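Local coordinates for large exoprotein involved in heme utilization or adhesion (Yersinia kristensenii ATCC 33638, PDB 5E3E), which probably acts as an RNA-cleaving toxin of the RNase A superfamily in contact-dependent growth inhibition, and is bound here by its CdiI immunity protein, at residues L17-T22 / K26-F31; A50-Y55 / I93-D98; I76-S79 / N84-S87. All blocks are in the same frame, centred on the assembly; numbering follows the deposited sequence.

Interaction 1: residues L17-T22 / K26-F31; sequences LNRVST and KSASSF
With chi1 at -63°, Val20 sets CG1 anti to its carbonyl carbon and beside its own backbone N, and this methyl branch is the one that meets strand 27-31. It lies on backbone as much as on side chain: Val20 CG1 is 3.5 Å from Ser27 CA. The methyl-to-methyl approach from Val20 CG1 to Ala28 CB is 4.0 Å. Arg19 contributes through the aliphatic part of its chain. Its chi1 of -64° places CG beside the backbone N, and the chain runs extended from CG to NE, so that it passes alongside the Ala28 methyl group; Arg19 CB and Arg19 CD both stand 4.1 Å from Ala28 CB. The polar end travels further, and Arg19 NH2 donates to Arg7 O. No hydrogen bond joins the two segments, which fits the C-terminal part of helix 13-19 and the residues after it packing on strand 27-31 of the antiparallel sheet of this RNase A-like domain, with apolar contacts between these two segments. Ala28 points toward the helix, whereas Ser27 and Ser29 point away from it. Ser21 OG turns back to Leu17 O at 3.0 Å, tilted 22° from the carbonyl plane. Val20 also rests on Val78 of the neighbouring strand 75-79. The immunity protein CdiI approaches segment 26-31: Lys26, just before the strand, forms a salt bridge through NZ with Asp74 of CdiI and donates to Cys75 O of that chain, while Ser29 N donates to the side-chain oxygen OE1 of Gln20 of CdiI.

Interaction 2: residues A50-Y55 / I93-D98; sequences AKIDSY and IIIARD
Tyr55 and Arg97 stack where helix 49-58 packs on strand 86-97, a helix-on-sheet layer in a domain of the RNase A superfamily. The axes of helix 50-55 and strand 93-97 approach to 10.5 Å with their N-to-C directions only 30° apart, so two residues one helical turn apart, Ile52 and Tyr55, reach the strand at Ile95 and Arg97. Tyr55 has CG anti to its backbone N (chi1 163°), which swings the ring from the helix to the strand. Arg97 likewise leaves its backbone with CG opposite N, but the chain then bends at chi3 and folds the guanidinium back over one face of the tyrosine ring. The planes are 25° apart and the group centres 4.3 Å apart. The overlap is off-centre: Arg97 NH1 does the touching, 3.3 Å from Tyr55 CE1 and 3.4 Å from Tyr55 CZ, which gives an offset cation-pi contact. Arg97 was modelled in two conformers, so this stack describes one of them. Lys61 O draws both polar ends together, accepting from Arg97 NH1 and from Tyr55 OH. The phenol oxygen in turn receives a weak bond from Arg97 N, 3.3 Å from Tyr55 OH and well short of straight. Deeper in the core, Ile95 points toward the helix and its CD1 meets Ile52 CG1 at 4.1 Å, the two side chains crossing at about a right angle, and Tyr105 of strand 105-113 touches both. At the other end of the contact, the beta carbon of the arginine closes on the phenol oxygen, with Arg97 CB 3.6 Å from Tyr55 OH.

Interaction 3: residues I76-S79 / N84-S87; sequences ISVS and NVSS
Ser77 and Ser86 exchange both of their backbone groups. Ser86 N donates to Ser77 O at 2.8 Å in a nearly straight bond (172° at the hydrogen), and its approach is close to the line of the C=O bond. The return bond, from Ser77 N to Ser86 O at 2.9 Å, is more bent (146°), with the donor in the carbonyl plane. Ser77 O also accepts a hydrogen bond from water 1 at 3.2 Å. That water donates its other hydrogen bond to Asn84 O at 3.0 Å and accepts from Ser86 OG at 2.7 Å, so one molecule ties a side-chain hydroxyl to a carbonyl on each segment. These pairs build a beta hairpin, with Ser77-Ser86 as its hydrogen-bonded pair and Ile76-Ser87 as the adjoining non-hydrogen-bonded one. Toward the turn the direct bonding gives way to solvent: Ser79 N donates to water 2 at 2.9 Å, and Asn84 O is also within bonding distance of that water. Val85, with CG1 anti to its backbone N (chi1 178°), divides its branches between two partners. Val85 CG1 comes to 3.7 Å from Ile76 CB, the side chains crossing at a slant, while Val85 CG2 lies alongside Val78 CG1 at 3.8 Å. Leu16 of helix 13-19 touches both Ile76 and Val78, and Glu13 of that helix touches Val85.

Interactions 1 and 3 are neighbours, their centres 9 Å apart, and strands 27-31 and 75-79 join them directly: Ala28 N lies 2.9 Å from Val78 O, and Ile76 N lies 2.9 Å from Ser30 O, both probable hydrogen bonds. Interaction 2 sits on the other side of the chain's centre, about 27 Å from interaction 1 and 28 Å from interaction 3 between centres. The long strand 86-97 connects the ends, entering interaction 3 at its start and interaction 2 at its finish. Between them it carries Thr89 and Asn90, which with Ser70 bind the sodium ion, about 12 Å from the Ser86 side chain of interaction 3.

Interaction 1: residues L17-T22 / K26-F31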
ATOM      1  N   LEU B  17      -9.903  13.300  -7.254  1.00 13.87           N
ATOM      2  CA  LEU B  17     -11.287  13.120  -6.867  1.00 14.42           C
ATOM      3  C   LEU B  17     -11.994  12.128  -7.753  1.00 15.01           C
ATOM      4  O   LEU B  17     -12.858  11.382  -7.299  1.00 15.27           O
ATOM      5  CB  LEU B  17     -12.041  14.466  -6.772  1.00 14.76           C
ATOM      6  CG  LEU B  17     -11.692  15.310  -5.537  1.00 14.92           C
ATOM      7  CD1 LEU B  17     -12.201  16.748  -5.677  1.00 15.40           C
ATOM      8  CD2 LEU B  17     -12.240  14.691  -4.275  1.00 15.12           C
ATOM      9  N   ASN B  18     -11.635  12.088  -9.028  1.00 15.49           N
ATOM     10  CA  ASN B  18     -12.187  11.083  -9.895  1.00 16.18           C
ATOM     11  C   ASN B  18     -11.792   9.649  -9.474  1.00 16.02           C
ATOM     12  O   ASN B  18     -12.598   8.740  -9.533  1.00 16.75           O
ATOM     13  CB  ASN B  18     -11.741  11.377 -11.327  1.00 17.15           C
ATOM     14  CG  ASN B  18     -12.425  10.477 -12.335  1.00 18.79           C
ATOM     15  OD1 ASN B  18     -11.806   9.580 -12.891  1.00 21.74           O
ATOM     16  ND2 ASN B  18     -13.721  10.622 -12.457  1.00 19.56           N
ATOM     17  N   ARG B  19     -10.560   9.456  -9.038  1.00 15.81           N
ATOM     18  CA  ARG B  19     -10.119   8.122  -8.596  1.00 16.03           C
ATOM     19  C   ARG B  19     -10.900   7.620  -7.388  1.00 16.40           C
ATOM     20  O   ARG B  19     -11.171   6.413  -7.272  1.00 16.98           O
ATOM     21  CB  ARG B  19      -8.648   8.145  -8.258  1.00 16.15           C
ATOM     22  CG  ARG B  19      -7.744   8.438  -9.432  1.00 16.28           C
ATOM     23  CD  ARG B  19      -6.323   8.565  -8.945  1.00 16.35           C
ATOM     24  NE  ARG B  19      -5.450   8.926 -10.048  1.00 16.49           N
ATOM     25  CZ  ARG B  19      -4.145   9.164  -9.956  1.00 16.43           C
ATOM     26  NH1 ARG B  19      -3.490   9.054  -8.814  1.00 16.15           N
ATOM     27  NH2 ARG B  19      -3.483   9.506 -11.043  1.00 17.21           N
ATOM     28  N   VAL B  20     -11.283   8.517  -6.481  1.00 16.31           N
ATOM     29  CA  VAL B  20     -12.011   8.096  -5.286  1.00 17.38           C
ATOM     30  C   VAL B  20     -13.527   8.068  -5.457  1.00 19.52           C
ATOM     31  O   VAL B  20     -14.241   7.826  -4.488  1.00 21.34           O
ATOM     32  CB  VAL B  20     -11.663   8.907  -4.036  1.00 16.61           C
ATOM     33  CG1 VAL B  20     -10.210   8.710  -3.691  1.00 16.64           C
ATOM     34  CG2 VAL B  20     -12.015  10.379  -4.186  1.00 16.58           C
ATOM     35  N   SER B  21     -14.046   8.356  -6.641  1.00 21.37           N
ATOM     36  CA  SER B  21     -15.501   8.244  -6.839  1.00 23.02           C
ATOM     37  C   SER B  21     -15.764   7.142  -7.835  1.00 23.97           C
ATOM     38  O   SER B  21     -16.223   6.056  -7.471  1.00 26.34           O
ATOM     39  CB  SER B  21     -16.092   9.592  -7.253  1.00 23.52           C
ATOM     40  OG  SER B  21     -15.378  10.134  -8.333  1.00 24.11           O
ATOM     41  N   THR B  22     -15.413   7.397  -9.077  1.00 25.77           N
ATOM     42  CA  THR B  22     -15.501   6.389 -10.151  1.00 27.09           C
ATOM     43  C   THR B  22     -14.535   5.203  -9.956  1.00 27.53           C
ATOM     44  O   THR B  22     -14.871   4.041 -10.233  1.00 27.31           O
ATOM     45  CB  THR B  22     -15.200   7.073 -11.492  1.00 28.47           C
ATOM     46  OG1 THR B  22     -16.099   8.206 -11.659  1.00 30.55           O
ATOM     47  CG2 THR B  22     -15.333   6.080 -12.672  1.00 30.51           C
ATOM     48  N   LYS B  26      -9.710   3.890  -1.739  1.00 16.45           N
ATOM     49  CA  LYS B  26     -10.331   4.584  -0.606  1.00 16.99           C
ATOM     50  C   LYS B  26      -9.874   6.038  -0.571  1.00 16.83           C
ATOM     51  O   LYS B  26     -10.549   6.886   0.054  1.00 17.58           O
ATOM     52  CB  LYS B  26     -10.010   3.929   0.747  1.00 17.90           C
ATOM     53  CG  LYS B  26      -8.629   4.189   1.285  1.00 18.75           C
ATOM     54  CD  LYS B  26      -8.551   3.997   2.764  1.00 19.85           C
ATOM     55  CE  LYS B  26      -7.249   4.571   3.268  1.00 20.24           C
ATOM     56  NZ  LYS B  26      -6.116   3.737   2.835  1.00 20.09           N
ATOM     57  N   SER B  27      -8.694   6.273  -1.134  1.00 16.09           N
ATOM     58  CA  SER B  27      -8.049   7.598  -1.127  1.00 15.90           C
ATOM     59  C   SER B  27      -7.005   7.658  -2.215  1.00 14.80           C
ATOM     60  O   SER B  27      -6.558   6.630  -2.735  1.00 14.65           O
ATOM     61  CB  SER B  27      -7.420   7.938   0.219  1.00 16.64           C
ATOM     62  OG  SER B  27      -6.241   7.225   0.474  1.00 18.78           O
ATOM     63  N   ALA B  28      -6.651   8.880  -2.585  1.00 13.62           N
ATOM     64  CA  ALA B  28      -5.699   9.084  -3.654  1.00 13.19           C
ATOM     65  C   ALA B  28      -4.868  10.294  -3.316  1.00 12.59           C
ATOM     66  O   ALA B  28      -5.383  11.319  -2.875  1.00 12.85           O
ATOM     67  CB  ALA B  28      -6.439   9.286  -4.952  1.00 13.21           C
ATOM     68  N   SER B  29      -3.590  10.227  -3.597  1.00 12.26           N
ATOM     69  CA  SER B  29      -2.702  11.316  -3.239  1.00 11.98           C
ATOM     70  C   SER B  29      -1.649  11.590  -4.319  1.00 12.15           C
ATOM     71  O   SER B  29      -1.400  10.758  -5.209  1.00 11.96           O
ATOM     72  CB  SER B  29      -2.039  10.979  -1.915  1.00 12.05           C
ATOM     73  OG  SER B  29      -1.196   9.825  -2.052  1.00 11.75           O
ATOM     74  N   SER B  30      -1.002  12.745  -4.186  1.00 12.04           N
ATOM     75  CA  SER B  30      -0.043  13.230  -5.172  1.00 12.54           C
ATOM     76  C   SER B  30       0.949  14.177  -4.498  1.00 12.47           C
ATOM     77  O   SER B  30       0.541  15.046  -3.716  1.00 12.60           O
ATOM     78  CB  SER B  30      -0.759  13.978  -6.291  1.00 12.73           C
ATOM     79  OG  SER B  30       0.164  14.520  -7.207  1.00 13.27           O
ATOM     80  N   PHE B  31       2.234  14.019  -4.831  1.00 12.64           N
ATOM     81  CA  PHE B  31       3.268  14.983  -4.458  1.00 13.19           C
ATOM     82  C   PHE B  31       2.999  16.298  -5.183  1.00 13.84           C
ATOM     83  O   PHE B  31       2.447  16.323  -6.282  1.00 13.55           O
ATOM     84  CB  PHE B  31       4.660  14.502  -4.845  1.00 13.12           C
ATOM     85  CG  PHE B  31       5.104  13.282  -4.105  1.00 12.80           C
ATOM     86  CD1 PHE B  31       5.456  13.363  -2.752  1.00 12.66           C
ATOM     87  CD2 PHE B  31       5.137  12.051  -4.735  1.00 12.59           C
ATOM     88  CE1 PHE B  31       5.874  12.248  -2.078  1.00 12.75           C
ATOM     89  CE2 PHE B  31       5.561  10.947  -4.068  1.00 12.64           C
ATOM     90  CZ  PHE B  31       5.912  11.039  -2.719  1.00 12.71           C
TER

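Interaction 2: residues A50-Y55 / I93-D98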
ATOM      1  N   ALA B  50      19.625   0.996   5.840  1.00 30.37           N
ATOM      2  CA  ALA B  50      19.873  -0.238   6.600  1.00 31.95           C
ATOM      3  C   ALA B  50      18.826  -1.313   6.319  1.00 30.97           C
ATOM      4  O   ALA B  50      19.159  -2.482   6.100  1.00 30.24           O
ATOM      5  CB  ALA B  50      19.923   0.068   8.099  1.00 33.09           C
ATOM      6  N   LYS B  51      17.562  -0.904   6.352  1.00 29.94           N
ATOM      7  CA  LYS B  51      16.420  -1.738   5.984  1.00 29.40           C
ATOM      8  C   LYS B  51      16.485  -2.243   4.507  1.00 28.13           C
ATOM      9  O   LYS B  51      16.169  -3.404   4.217  1.00 27.07           O
ATOM     10  CB  LYS B  51      15.162  -0.908   6.218  1.00 31.37           C
ATOM     11  CG  LYS B  51      13.845  -1.620   6.206  1.00 32.46           C
ATOM     12  CD  LYS B  51      12.738  -0.621   6.476  1.00 33.20           C
ATOM     13  CE  LYS B  51      11.381  -1.235   6.217  1.00 34.36           C
ATOM     14  NZ  LYS B  51      10.311  -0.230   6.482  1.00 35.38           N
ATOM     15  N   ILE B  52      16.898  -1.382   3.582  1.00 25.58           N
ATOM     16  CA  ILE B  52      17.048  -1.780   2.182  1.00 25.84           C
ATOM     17  C   ILE B  52      18.181  -2.818   2.045  1.00 27.61           C
ATOM     18  O   ILE B  52      18.061  -3.809   1.301  1.00 27.18           O
ATOM     19  CB  ILE B  52      17.362  -0.570   1.281  1.00 25.48           C
ATOM     20  CG1 ILE B  52      16.151   0.372   1.209  1.00 25.71           C
ATOM     21  CG2 ILE B  52      17.748  -1.017  -0.122  1.00 25.15           C
ATOM     22  CD1 ILE B  52      16.491   1.754   0.683  1.00 25.98           C
ATOM     23  N   ASP B  53      19.277  -2.562   2.749  1.00 30.19           N
ATOM     24  CA  ASP B  53      20.464  -3.437   2.679  1.00 32.66           C
ATOM     25  C   ASP B  53      20.141  -4.826   3.198  1.00 31.85           C
ATOM     26  O   ASP B  53      20.516  -5.803   2.572  1.00 32.38           O
ATOM     27  CB  ASP B  53      21.661  -2.828   3.439  1.00 35.00           C
ATOM     28  CG  ASP B  53      22.328  -1.671   2.681  1.00 37.85           C
ATOM     29  OD1 ASP B  53      22.057  -1.468   1.464  1.00 39.39           O
ATOM     30  OD2 ASP B  53      23.150  -0.959   3.315  1.00 40.47           O
ATOM     31  N   SER B  54      19.430  -4.915   4.318  1.00 31.64           N
ATOM     32  CA  SER B  54      18.979  -6.220   4.843  1.00 31.65           C
ATOM     33  C   SER B  54      18.018  -6.903   3.896  1.00 29.42           C
ATOM     34  O   SER B  54      18.082  -8.114   3.723  1.00 28.92           O
ATOM     35  CB  SER B  54      18.270  -6.062   6.191  1.00 32.71           C
ATOM     36  OG  SER B  54      19.121  -5.416   7.121  1.00 36.39           O
ATOM     37  N   TYR B  55      17.104  -6.116   3.317  1.00 26.84           N
ATOM     38  CA  TYR B  55      16.115  -6.645   2.383  1.00 25.48           C
ATOM     39  C   TYR B  55      16.812  -7.287   1.177  1.00 26.28           C
ATOM     40  O   TYR B  55      16.484  -8.411   0.812  1.00 27.22           O
ATOM     41  CB  TYR B  55      15.110  -5.558   1.960  1.00 23.95           C
ATOM     42  CG  TYR B  55      14.313  -5.878   0.707  1.00 22.30           C
ATOM     43  CD1 TYR B  55      13.188  -6.718   0.758  1.00 21.51           C
ATOM     44  CD2 TYR B  55      14.673  -5.353  -0.520  1.00 22.21           C
ATOM     45  CE1 TYR B  55      12.462  -7.000  -0.375  1.00 20.98           C
ATOM     46  CE2 TYR B  55      13.945  -5.637  -1.661  1.00 21.82           C
ATOM     47  CZ  TYR B  55      12.833  -6.469  -1.569  1.00 21.48           C
ATOM     48  OH  TYR B  55      12.100  -6.785  -2.690  1.00 21.96           O
ATOM     49  N   ILE B  93       7.156   4.878  -0.146  1.00 13.64           N
ATOM     50  CA  ILE B  93       7.750   4.445  -1.393  1.00 14.11           C
ATOM     51  C   ILE B  93       7.740   2.933  -1.422  1.00 13.77           C
ATOM     52  O   ILE B  93       7.988   2.310  -0.402  1.00 14.04           O
ATOM     53  CB  ILE B  93       9.241   4.917  -1.491  1.00 14.88           C
ATOM     54  CG1 ILE B  93       9.395   6.429  -1.190  1.00 15.69           C
ATOM     55  CG2 ILE B  93       9.836   4.533  -2.827  1.00 15.23           C
ATOM     56  CD1 ILE B  93       8.574   7.357  -1.965  1.00 16.21           C
ATOM     57  N   ILE B  94       7.458   2.332  -2.570  1.00 13.36           N
ATOM     58  CA  ILE B  94       7.522   0.878  -2.688  1.00 13.75           C
ATOM     59  C   ILE B  94       8.619   0.553  -3.671  1.00 14.10           C
ATOM     60  O   ILE B  94       8.587   1.058  -4.807  1.00 14.05           O
ATOM     61  CB  ILE B  94       6.200   0.259  -3.208  1.00 13.74           C
ATOM     62  CG1 ILE B  94       5.000   0.600  -2.306  1.00 14.43           C
ATOM     63  CG2 ILE B  94       6.320  -1.268  -3.367  1.00 13.97           C
ATOM     64  CD1 ILE B  94       5.209   0.289  -0.865  1.00 15.21           C
ATOM     65  N   ILE B  95       9.554  -0.298  -3.261  1.00 15.01           N
ATOM     66  CA  ILE B  95      10.629  -0.753  -4.140  1.00 16.24           C
ATOM     67  C   ILE B  95      10.553  -2.249  -4.369  1.00 17.01           C
ATOM     68  O   ILE B  95       9.877  -2.972  -3.645  1.00 16.01           O
ATOM     69  CB  ILE B  95      12.018  -0.348  -3.619  1.00 16.97           C
ATOM     70  CG1 ILE B  95      12.397  -1.097  -2.331  1.00 17.81           C
ATOM     71  CG2 ILE B  95      12.071   1.141  -3.417  1.00 17.00           C
ATOM     72  CD1 ILE B  95      13.851  -0.919  -1.934  1.00 18.61           C
ATOM     73  N   ALA B  96      11.206  -2.690  -5.423  1.00 18.19           N
ATOM     74  CA  ALA B  96      11.286  -4.112  -5.692  1.00 19.96           C
ATOM     75  C   ALA B  96      12.698  -4.497  -6.032  1.00 23.32           C
ATOM     76  O   ALA B  96      13.422  -3.740  -6.672  1.00 21.94           O
ATOM     77  CB  ALA B  96      10.370  -4.484  -6.827  1.00 19.75           C
ATOM     78  N   ARG B  97      13.094  -5.698  -5.617  0.50 24.85           N
ATOM     79  CA  ARG B  97      14.435  -6.179  -5.875  0.50 26.18           C
ATOM     80  C   ARG B  97      14.588  -6.327  -7.392  0.50 30.60           C
ATOM     81  O   ARG B  97      13.736  -6.935  -8.040  0.50 33.34           O
ATOM     82  CB  ARG B  97      14.645  -7.518  -5.162  0.50 26.60           C
ATOM     83  CG  ARG B  97      16.101  -7.944  -5.025  0.50 26.21           C
ATOM     84  CD  ARG B  97      16.228  -9.291  -4.331  0.50 26.72           C
ATOM     85  NE  ARG B  97      15.592  -9.304  -3.013  0.50 26.60           N
ATOM     86  CZ  ARG B  97      14.347  -9.726  -2.784  0.50 26.80           C
ATOM     87  NH1 ARG B  97      13.859  -9.692  -1.559  0.50 28.07           N
ATOM     88  NH2 ARG B  97      13.609 -10.204  -3.767  0.50 26.78           N
ATOM     89  N   ASP B  98      15.660  -5.754  -7.939  1.00 34.12           N
ATOM     90  CA  ASP B  98      15.929  -5.741  -9.383  1.00 40.20           C
ATOM     91  C   ASP B  98      17.444  -5.753  -9.608  1.00 43.38           C
ATOM     92  O   ASP B  98      18.061  -4.695  -9.791  1.00 39.21           O
ATOM     93  CB  ASP B  98      15.307  -4.505 -10.042  1.00 44.27           C
ATOM     94  CG  ASP B  98      15.409  -4.541 -11.569  1.00 50.24           C
ATOM     95  OD1 ASP B  98      15.981  -5.511 -12.093  1.00 50.36           O
ATOM     96  OD2 ASP B  98      14.920  -3.603 -12.242  1.00 55.22           O
TER

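Interaction 3: residues I76-S79 / N84-S87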
ATOM      1  N   ILE B  76      -0.855  16.346  -1.473  1.00 13.93           N
ATOM      2  CA  ILE B  76      -2.273  16.404  -1.183  1.00 14.05           C
ATOM      3  C   ILE B  76      -2.882  15.008  -1.252  1.00 13.96           C
ATOM      4  O   ILE B  76      -2.362  14.114  -1.926  1.00 13.27           O
ATOM      5  CB  ILE B  76      -3.057  17.354  -2.113  1.00 14.10           C
ATOM      6  CG1 ILE B  76      -2.895  16.951  -3.588  1.00 13.91           C
ATOM      7  CG2 ILE B  76      -2.617  18.802  -1.851  1.00 14.34           C
ATOM      8  CD1 ILE B  76      -3.780  17.688  -4.566  1.00 14.19           C
ATOM      9  N   SER B  77      -4.007  14.887  -0.563  1.00 14.10           N
ATOM     10  CA  SER B  77      -4.772  13.654  -0.513  1.00 14.48           C
ATOM     11  C   SER B  77      -6.251  13.949  -0.478  1.00 14.40           C
ATOM     12  O   SER B  77      -6.681  14.912   0.129  1.00 14.44           O
ATOM     13  CB  SER B  77      -4.373  12.834   0.705  1.00 14.97           C
ATOM     14  OG  SER B  77      -5.083  11.591   0.759  1.00 16.11           O
ATOM     15  N   VAL B  78      -7.017  13.087  -1.133  1.00 14.17           N
ATOM     16  CA  VAL B  78      -8.450  13.081  -1.036  1.00 14.83           C
ATOM     17  C   VAL B  78      -8.919  11.669  -0.665  1.00 15.24           C
ATOM     18  O   VAL B  78      -8.259  10.672  -0.962  1.00 14.89           O
ATOM     19  CB  VAL B  78      -9.140  13.558  -2.329  1.00 14.76           C
ATOM     20  CG1 VAL B  78      -8.731  15.003  -2.635  1.00 14.99           C
ATOM     21  CG2 VAL B  78      -8.845  12.634  -3.499  1.00 14.37           C
ATOM     22  N   SER B  79     -10.086  11.635  -0.039  1.00 16.53           N
ATOM     23  CA  SER B  79     -10.704  10.387   0.439  1.00 17.93           C
ATOM     24  C   SER B  79     -12.147  10.220  -0.049  1.00 18.61           C
ATOM     25  O   SER B  79     -12.873  11.191  -0.203  1.00 17.63           O
ATOM     26  CB  SER B  79     -10.688  10.378   1.986  1.00 19.08           C
ATOM     27  OG  SER B  79      -9.358  10.135   2.427  1.00 20.90           O
ATOM     28  N   ASN B  84     -13.049  17.237   0.416  1.00 21.44           N
ATOM     29  CA  ASN B  84     -12.009  17.946   1.113  1.00 22.53           C
ATOM     30  C   ASN B  84     -10.612  17.480   0.623  1.00 21.17           C
ATOM     31  O   ASN B  84     -10.375  16.275   0.503  1.00 19.86           O
ATOM     32  CB  ASN B  84     -12.131  17.686   2.615  1.00 24.46           C
ATOM     33  CG  ASN B  84     -11.161  18.522   3.405  1.00 27.58           C
ATOM     34  OD1 ASN B  84     -11.213  19.737   3.344  1.00 31.05           O
ATOM     35  ND2 ASN B  84     -10.236  17.877   4.108  1.00 28.44           N
ATOM     36  N   VAL B  85      -9.729  18.438   0.331  1.00 20.46           N
ATOM     37  CA  VAL B  85      -8.348  18.154  -0.046  1.00 20.08           C
ATOM     38  C   VAL B  85      -7.449  18.381   1.172  1.00 21.01           C
ATOM     39  O   VAL B  85      -7.430  19.472   1.739  1.00 22.32           O
ATOM     40  CB  VAL B  85      -7.904  19.029  -1.244  1.00 19.95           C
ATOM     41  CG1 VAL B  85      -6.459  18.765  -1.597  1.00 19.76           C
ATOM     42  CG2 VAL B  85      -8.825  18.791  -2.440  1.00 20.26           C
ATOM     43  N   SER B  86      -6.745  17.344   1.611  1.00 20.39           N
ATOM     44  CA  SER B  86      -5.881  17.431   2.793  1.00 21.03           C
ATOM     45  C   SER B  86      -4.421  17.638   2.384  1.00 20.71           C
ATOM     46  O   SER B  86      -3.962  17.007   1.441  1.00 18.75           O
ATOM     47  CB  SER B  86      -6.006  16.135   3.618  1.00 22.13           C
ATOM     48  OG  SER B  86      -7.298  16.029   4.208  1.00 23.78           O
ATOM     49  N   SER B  87      -3.685  18.512   3.087  1.00 20.79           N
ATOM     50  CA  SER B  87      -2.238  18.576   2.879  1.00 21.48           C
ATOM     51  C   SER B  87      -1.633  17.468   3.725  1.00 21.15           C
ATOM     52  O   SER B  87      -2.130  17.149   4.809  1.00 22.81           O
ATOM     53  CB  SER B  87      -1.642  19.950   3.243  1.00 23.04           C
ATOM     54  OG  SER B  87      -2.239  20.925   2.411  1.00 26.62           O
TER
HETATM   55  O   HOH W   1      -8.831  14.697   2.468  1.00 21.04           O
HETATM   56  O   HOH W   2     -11.692  13.972   0.408  1.00 17.85           O